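Long-range contacts in ABC transporter substrate-binding protein-branched chain amino acid transport (Streptococcus pneumoniae, PDB 4GNR), which binds isoleucine in the cleft between its two lobes and probably delivers branched-chain amino acids to an ABC importer as its substrate-binding component: residues Asn13-Gly18 and Lys54-Glu59; Thr334-Thr339 and Glu346-Val351; Gly181-Gln186 and Ala209-Asn214. One frame throughout, in Å; residues are numbered along the deposited sequence.

Contact 1: residues Asn13-Gly18 and Lys54-Glu59; sequences NFEESG and KDNKSE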
# COMPACT_ATOMS: atom_id res chain seq x y z
N ASN A 13 12.44 0.68 7.32
CA ASN A 13 12.57 2.04 6.76
C ASN A 13 11.13 2.46 6.42
O ASN A 13 10.66 2.18 5.32
CB ASN A 13 13.46 2.02 5.53
CG ASN A 13 13.67 3.38 4.91
OD1 ASN A 13 13.02 4.36 5.28
ND2 ASN A 13 14.60 3.46 3.95
N PHE A 14 10.44 3.06 7.39
CA PHE A 14 9.02 3.34 7.23
C PHE A 14 8.67 4.80 7.43
O PHE A 14 9.29 5.52 8.21
CB PHE A 14 8.16 2.49 8.20
CG PHE A 14 8.14 1.01 7.92
CD1 PHE A 14 7.79 0.51 6.66
CD2 PHE A 14 8.32 0.09 8.96
CE1 PHE A 14 7.69 -0.88 6.44
CE2 PHE A 14 8.21 -1.27 8.74
CZ PHE A 14 7.90 -1.76 7.48
N GLU A 15 7.58 5.18 6.78
CA GLU A 15 6.97 6.52 6.85
C GLU A 15 6.16 6.55 8.18
O GLU A 15 4.95 6.35 8.20
CB GLU A 15 6.04 6.73 5.68
CG GLU A 15 6.67 6.71 4.25
CD GLU A 15 6.91 5.36 3.58
OE1 GLU A 15 7.12 4.34 4.27
OE2 GLU A 15 6.92 5.35 2.33
N GLU A 16 6.87 6.78 9.28
CA GLU A 16 6.28 6.74 10.63
C GLU A 16 5.76 8.09 11.09
O GLU A 16 5.00 8.17 12.05
CB GLU A 16 7.25 6.08 11.63
CG GLU A 16 7.50 4.62 11.28
CD GLU A 16 8.66 3.97 12.00
OE1 GLU A 16 9.39 4.61 12.78
OE2 GLU A 16 8.86 2.74 11.70
N SER A 17 6.21 9.16 10.44
CA SER A 17 5.76 10.53 10.68
C SER A 17 5.66 11.19 9.30
O SER A 17 6.16 10.66 8.31
CB SER A 17 6.68 11.30 11.60
OG SER A 17 7.95 11.48 11.01
N GLY A 18 5.01 12.34 9.25
CA GLY A 18 4.86 13.06 8.00
C GLY A 18 3.55 12.74 7.29
O GLY A 18 2.67 12.08 7.82
N LYS A 54 13.75 2.58 11.66
CA LYS A 54 13.96 3.96 11.31
C LYS A 54 12.75 4.59 10.63
O LYS A 54 12.08 3.96 9.80
CB LYS A 54 15.17 4.05 10.39
CG LYS A 54 16.48 3.68 11.07
CD LYS A 54 16.92 4.77 12.03
CE LYS A 54 18.26 4.50 12.67
NZ LYS A 54 18.69 5.64 13.51
N ASP A 55 12.52 5.85 10.97
CA ASP A 55 11.45 6.68 10.42
C ASP A 55 12.05 7.54 9.28
O ASP A 55 12.97 8.31 9.51
CB ASP A 55 10.90 7.60 11.53
CG ASP A 55 9.81 8.56 11.07
OD1 ASP A 55 9.26 8.40 9.97
OD2 ASP A 55 9.51 9.49 11.88
N ASN A 56 11.50 7.40 8.08
CA ASN A 56 11.93 8.21 6.94
C ASN A 56 11.15 9.53 6.80
O ASN A 56 11.39 10.28 5.84
CB ASN A 56 11.93 7.42 5.64
CG ASN A 56 10.55 6.92 5.27
OD1 ASN A 56 9.57 7.67 5.37
ND2 ASN A 56 10.46 5.67 4.81
N LYS A 57 10.23 9.80 7.72
CA LYS A 57 9.51 11.10 7.81
C LYS A 57 8.67 11.39 6.58
O LYS A 57 8.28 12.52 6.35
CB LYS A 57 10.53 12.25 8.06
CG LYS A 57 11.41 12.03 9.28
CD LYS A 57 12.41 13.19 9.43
CE LYS A 57 13.32 13.05 10.64
NZ LYS A 57 14.22 14.23 10.79
N SER A 58 8.35 10.35 5.79
CA SER A 58 7.59 10.49 4.56
C SER A 58 8.35 11.30 3.49
O SER A 58 7.72 11.78 2.54
CB SER A 58 6.19 11.12 4.78
OG SER A 58 5.42 10.36 5.69
N GLU A 59 9.66 11.38 3.60
CA GLU A 59 10.49 12.17 2.66
C GLU A 59 11.40 11.28 1.86
O GLU A 59 12.05 10.37 2.39
CB GLU A 59 11.33 13.19 3.43
CG GLU A 59 10.46 14.20 4.13
CD GLU A 59 11.17 15.13 5.05
OE1 GLU A 59 12.41 15.07 5.11
OE2 GLU A 59 10.46 15.93 5.71

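Contact 2: residues Thr334-Thr339 and Glu346-Val351; sequences TAYMMT and EAAEVV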
# COMPACT_ATOMS: atom_id res chain seq x y z
N THR A 334 -4.09 -11.04 -4.86
CA THR A 334 -5.55 -10.89 -4.88
C THR A 334 -5.89 -9.44 -4.53
O THR A 334 -5.29 -8.82 -3.64
CB THR A 334 -6.20 -11.82 -3.88
OG1 THR A 334 -5.88 -13.17 -4.25
CG2 THR A 334 -7.71 -11.64 -3.81
N ALA A 335 -6.87 -8.90 -5.23
CA ALA A 335 -7.37 -7.56 -4.98
C ALA A 335 -8.87 -7.63 -4.73
O ALA A 335 -9.58 -8.49 -5.24
CB ALA A 335 -7.08 -6.63 -6.15
N TYR A 336 -9.32 -6.69 -3.92
CA TYR A 336 -10.71 -6.52 -3.57
C TYR A 336 -11.14 -5.09 -3.80
O TYR A 336 -10.35 -4.15 -3.66
CB TYR A 336 -10.92 -6.76 -2.05
CG TYR A 336 -10.42 -8.11 -1.59
CD1 TYR A 336 -9.12 -8.25 -1.15
CD2 TYR A 336 -11.24 -9.24 -1.58
CE1 TYR A 336 -8.62 -9.46 -0.73
CE2 TYR A 336 -10.74 -10.46 -1.17
CZ TYR A 336 -9.43 -10.56 -0.73
OH TYR A 336 -8.89 -11.75 -0.29
N MET A 337 -12.39 -4.91 -4.22
CA MET A 337 -13.00 -3.58 -4.27
C MET A 337 -13.88 -3.56 -3.01
O MET A 337 -14.78 -4.39 -2.85
CB MET A 337 -13.83 -3.32 -5.50
CG MET A 337 -14.32 -1.87 -5.54
SD MET A 337 -13.03 -0.61 -5.77
CE MET A 337 -12.67 -0.81 -7.53
N MET A 338 -13.59 -2.62 -2.12
CA MET A 338 -14.29 -2.44 -0.86
C MET A 338 -15.42 -1.43 -1.04
O MET A 338 -15.25 -0.43 -1.71
CB MET A 338 -13.32 -1.88 0.21
CG MET A 338 -12.00 -2.63 0.30
SD MET A 338 -12.15 -4.31 0.90
CE MET A 338 -11.62 -4.10 2.60
N THR A 339 -16.57 -1.73 -0.44
CA THR A 339 -17.74 -0.84 -0.41
C THR A 339 -17.82 -0.29 1.03
O THR A 339 -17.93 -1.06 1.99
CB THR A 339 -19.04 -1.60 -0.68
OG1 THR A 339 -19.02 -2.10 -2.02
CG2 THR A 339 -20.27 -0.67 -0.51
N GLU A 346 -18.56 -2.46 4.32
CA GLU A 346 -19.73 -3.33 4.42
C GLU A 346 -19.69 -4.52 3.48
O GLU A 346 -20.30 -5.56 3.76
CB GLU A 346 -21.00 -2.49 4.15
CG GLU A 346 -21.28 -1.44 5.25
CD GLU A 346 -22.50 -0.57 4.98
OE1 GLU A 346 -22.88 -0.40 3.80
OE2 GLU A 346 -23.05 -0.02 5.96
N ALA A 347 -18.88 -4.41 2.44
CA ALA A 347 -18.79 -5.46 1.41
C ALA A 347 -17.42 -5.41 0.76
O ALA A 347 -16.77 -4.37 0.74
CB ALA A 347 -19.88 -5.29 0.34
N ALA A 348 -16.99 -6.57 0.28
CA ALA A 348 -15.73 -6.70 -0.42
C ALA A 348 -16.00 -7.65 -1.60
O ALA A 348 -16.73 -8.64 -1.44
CB ALA A 348 -14.61 -7.24 0.48
N GLU A 349 -15.46 -7.31 -2.77
CA GLU A 349 -15.60 -8.09 -4.02
C GLU A 349 -14.23 -8.38 -4.64
O GLU A 349 -13.50 -7.44 -4.94
CB GLU A 349 -16.42 -7.29 -5.05
CG GLU A 349 -17.83 -6.97 -4.59
CD GLU A 349 -18.51 -5.95 -5.50
OE1 GLU A 349 -18.62 -4.80 -5.06
OE2 GLU A 349 -18.80 -6.24 -6.68
N VAL A 350 -13.91 -9.65 -4.86
CA VAL A 350 -12.63 -10.00 -5.48
C VAL A 350 -12.68 -9.48 -6.92
O VAL A 350 -13.64 -9.74 -7.64
CB VAL A 350 -12.36 -11.51 -5.47
CG1 VAL A 350 -11.12 -11.85 -6.26
CG2 VAL A 350 -12.25 -11.99 -4.02
N VAL A 351 -11.64 -8.76 -7.31
CA VAL A 351 -11.54 -8.14 -8.62
C VAL A 351 -10.18 -8.35 -9.23
O VAL A 351 -9.19 -8.46 -8.53
CB VAL A 351 -11.84 -6.61 -8.54
CG1 VAL A 351 -13.32 -6.34 -8.27
CG2 VAL A 351 -10.97 -5.92 -7.49
O HOH W 1 -7.65 -10.54 -7.68
O HOH W 2 -17.58 -4.29 -2.56

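Contact 3: residues Gly181-Gln186 and Ala209-Asn214; sequences GDTDFQ and AGKIVN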
# COMPACT_ATOMS: atom_id res chain seq x y z
N GLY A 181 -0.61 17.96 -0.22
CA GLY A 181 -0.44 19.08 0.70
C GLY A 181 -1.62 20.03 0.69
O GLY A 181 -1.84 20.79 1.65
N ASP A 182 -2.37 20.01 -0.41
CA ASP A 182 -3.55 20.86 -0.49
C ASP A 182 -4.56 20.50 0.57
O ASP A 182 -4.74 19.33 0.91
CB ASP A 182 -4.29 20.72 -1.84
CG ASP A 182 -3.57 21.35 -3.02
OD1 ASP A 182 -2.59 22.10 -2.85
OD2 ASP A 182 -4.07 21.12 -4.16
N THR A 183 -5.28 21.52 1.06
CA THR A 183 -6.34 21.28 2.03
C THR A 183 -7.69 21.91 1.58
O THR A 183 -8.72 21.68 2.18
CB THR A 183 -5.98 21.76 3.43
OG1 THR A 183 -5.91 23.18 3.39
CG2 THR A 183 -4.65 21.14 3.93
N ASP A 184 -7.67 22.67 0.49
CA ASP A 184 -8.85 23.39 -0.09
C ASP A 184 -9.09 22.85 -1.50
O ASP A 184 -8.22 22.97 -2.36
CB ASP A 184 -8.56 24.90 -0.12
CG ASP A 184 -9.67 25.76 -0.77
OD1 ASP A 184 -10.57 25.26 -1.45
OD2 ASP A 184 -9.60 27.00 -0.61
N PHE A 185 -10.27 22.25 -1.71
CA PHE A 185 -10.66 21.65 -3.01
C PHE A 185 -11.96 22.28 -3.55
O PHE A 185 -12.60 21.75 -4.44
CB PHE A 185 -10.82 20.13 -2.81
CG PHE A 185 -9.58 19.49 -2.21
CD1 PHE A 185 -8.52 19.09 -2.99
CD2 PHE A 185 -9.46 19.35 -0.82
CE1 PHE A 185 -7.36 18.56 -2.39
CE2 PHE A 185 -8.31 18.83 -0.24
CZ PHE A 185 -7.28 18.44 -1.03
N GLN A 186 -12.30 23.43 -3.01
CA GLN A 186 -13.58 24.08 -3.32
C GLN A 186 -13.83 24.43 -4.77
O GLN A 186 -14.89 24.15 -5.32
CB GLN A 186 -13.76 25.32 -2.43
CG GLN A 186 -13.84 25.00 -0.95
CD GLN A 186 -15.12 24.28 -0.61
OE1 GLN A 186 -16.20 24.85 -0.71
NE2 GLN A 186 -15.00 23.06 -0.12
N ALA A 209 -7.32 12.71 -0.32
CA ALA A 209 -8.55 12.03 -0.66
C ALA A 209 -9.61 12.16 0.42
O ALA A 209 -10.78 12.35 0.10
CB ALA A 209 -8.27 10.57 -0.99
N GLY A 210 -9.23 12.05 1.68
CA GLY A 210 -10.22 12.16 2.75
C GLY A 210 -10.83 13.56 2.80
O GLY A 210 -12.04 13.73 3.01
N LYS A 211 -10.00 14.58 2.65
CA LYS A 211 -10.49 15.98 2.62
C LYS A 211 -11.39 16.22 1.40
O LYS A 211 -12.38 16.94 1.48
CB LYS A 211 -9.32 16.96 2.65
CG LYS A 211 -8.55 16.94 3.96
CD LYS A 211 -7.39 17.93 3.95
CE LYS A 211 -6.51 17.88 5.20
NZ LYS A 211 -5.75 16.60 5.30
N ILE A 212 -11.05 15.63 0.26
CA ILE A 212 -11.87 15.73 -0.96
C ILE A 212 -13.26 15.13 -0.70
O ILE A 212 -14.28 15.73 -1.05
CB ILE A 212 -11.17 15.07 -2.15
CG1 ILE A 212 -9.97 15.93 -2.59
CG2 ILE A 212 -12.16 14.84 -3.29
CD1 ILE A 212 -9.02 15.22 -3.51
N VAL A 213 -13.30 13.94 -0.10
CA VAL A 213 -14.58 13.31 0.23
C VAL A 213 -15.39 14.22 1.17
O VAL A 213 -16.58 14.45 0.98
CB VAL A 213 -14.35 11.93 0.87
CG1 VAL A 213 -15.65 11.40 1.45
CG2 VAL A 213 -13.79 10.98 -0.20
N ASN A 214 -14.69 14.73 2.16
CA ASN A 214 -15.28 15.61 3.15
C ASN A 214 -15.97 16.83 2.54
O ASN A 214 -17.11 17.19 2.88
CB ASN A 214 -14.19 16.12 4.07
CG ASN A 214 -14.74 17.01 5.13
OD1 ASN A 214 -14.71 18.22 4.97
ND2 ASN A 214 -15.40 16.43 6.11
O HOH W 3 -3.77 17.45 2.61

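Contact 1: residues Asn13-Gly18 and Lys54-Glu59
Asn13 and Phe14 run parallel to Lys54 and Asp55 as neighbouring strands, and the pairing continues past the strand ends into two loops. Phe14 N donates to Lys54 O (3.1 Å), and Asn56 N returns a bond to Phe14 O. Beyond this, Asn56-Glu59 forms a type I' turn, while Glu15 sits at the centre of an inverse gamma turn.

Asp55 does most of the side-chain work. With CG anti to the backbone N (chi1 178°), its carboxylate swings across to the loop at Glu16 and Ser17. Glu16 N reaches Asp55 OD1 at 3.0 Å from one face of the carboxylate plane, and Lys57 N reaches the same oxygen at 2.8 Å from the opposite face, the latter closing an Asx turn. Ser17 OG donates to the syn lone pair of Asp55 OD2 at 2.7 Å, so both carboxylate oxygens are gripped. Ser58 OG in turn donates to Ser17 O, also at 2.7 Å.

Asn56 works the other flank. Its ND2 gives a hydrogen to Asn13 OD1 (2.9 Å), meeting that carbonyl from above its plane, with the two amide planes turned 61° apart. Its OD1 lies in a second Asx turn, accepting from Ser58 N, and rests against Glu15 CG at 3.3 Å. The Glu15 carboxylate is itself held by Ala83 N and Thr84 OG1, both in residues lining the isoleucine pocket.

Two backbone N-H groups and a hydroxyl thus point at the Asp55 carboxylate, which would be expected to stabilise its negative charge, even with Glu16 nearby. The Asn13-Asn56 bond ties two buried amides together, and Glu15 connects this polar loop pair to the ligand-binding loop.

Contact 2: residues Thr334-Thr339 and Glu346-Val351
Thr334 leads into the hairpin by laying its CG2 4.2 Å from Val350 CG1. At Ala335 the pairing of the antiparallel strands is under way: Ala335 O accepts from Val351 N at 2.9 Å, and a water accepts from Ala335 N while donating to Val351 O, bridging the two strands at this end of the hairpin.

Tyr336 and Val350 form a non-hydrogen-bonded pair whose side chains lie side by side and point the same way. The chi1 of -55° sets the tyrosine ring beside its own backbone N, and from there CE2 comes to 3.6 Å from Val350 CG2. Met337 follows on the other face, paired with Glu349 by two backbone bonds, one in each direction; its CB meets Val351 CG1 at 4.1 Å before the chain bends away. Met338 returns to the face of Tyr336, and SD touches Ala348 CB at 3.8 Å.

At Thr339 the N-H bonds to Ala347 O, while Thr339 O accepts from Glu346 N at 2.8 Å. Glu346 and Ala347 both oppose this one residue, a classic beta bulge. A second water accepts from Thr339 OG1 and donates to Met337 O and, in the modelled conformer of Glu349, to its OE1.

The hairpin closes one margin of the seven-stranded mixed sheet: strand 335-341 pairs inward with strand 248-252, leaving 344-351 outermost within the chain. Helix 126-139 packs over the face of Ala335, Met337 and Val351 through Phe128 and Ile132, and in that same Glu349 conformer the hydroxyl of its Tyr136 is hydrogen-bonded to Glu349 OE1, while Val258 meets Tyr336 and Ala348 on the other face.

Contact 3: residues Gly181-Gln186 and Ala209-Asn214
Phe185 presses one face of its ring onto Ile212, and this is the tightly packed part of a contact that is otherwise loose. Ile212 CG1 stands 3.5 Å from the centroid of the Phe185 ring, only 13° off the normal, a CH-pi contact placed over the centre of the ring. The two side chains cross at about a right angle. A chi1 of -54° swings the ring off the loop and onto the helix. Ile212 CD1 continues the packing toward the CD1-CE1 side of the ring, at 3.9 Å from Phe185 CE1. Near the opposite side of the ring Lys211 CB approaches obliquely, 3.6 Å from Phe185 CE2, so the ring spans two consecutive residues of the helix.

Away from the ring the fit slackens. The aliphatic part of Lys211 runs alongside Thr183, pointing the same way, and Lys211 CE comes no nearer than 4.0 Å to Thr183 CG2. Its chain is extended as far as CE and then bends at the last torsion (chi4 68°), turning the ammonium group toward Gln239 OE1 and Asn207 O, which both accept from it. A water donates to Asp182 O at 2.7 Å but has just a weak, 3.4 Å link to Lys211 NZ. No direct hydrogen bond joins the two segments, and Thr183 is exposed, so this flank is the solvent side.

In the fold, the segment 181-186 is the connection from strand 171-178 to helix 186-193, with Phe185 at the N-cap position of that helix. It is fastened to helix 206-218 also through Gln215, which bonds to Thr183 O and Phe185 N. Tyr149 of strand 145-151 touches both Phe185 and Ile212, while helix 234-240 packs against helix 206-218 through Ala209 and Val213.

In the fold
Along the chain the order is contact 1, contact 3, contact 2, one after another. Contact 1 belongs to the five-stranded parallel sheet, joining the strands of the beta-alpha-beta unit 7-14, 21-40, 48-55. Contacts 2 and 3 belong to the lobe built on the seven-stranded mixed sheet: the hairpin of contact 2 forms one margin, while contact 3 packs a loop following the opposite outermost strand, 171-178, onto helix 206-218. Centres lie about 29 Å apart for contacts 1 and 2, about 23 Å for contacts 1 and 3 and about 25 Å for contacts 2 and 3; none touch. This fits a two-lobed binding protein, with contact 1 lying nearer the isoleucine than contact 2.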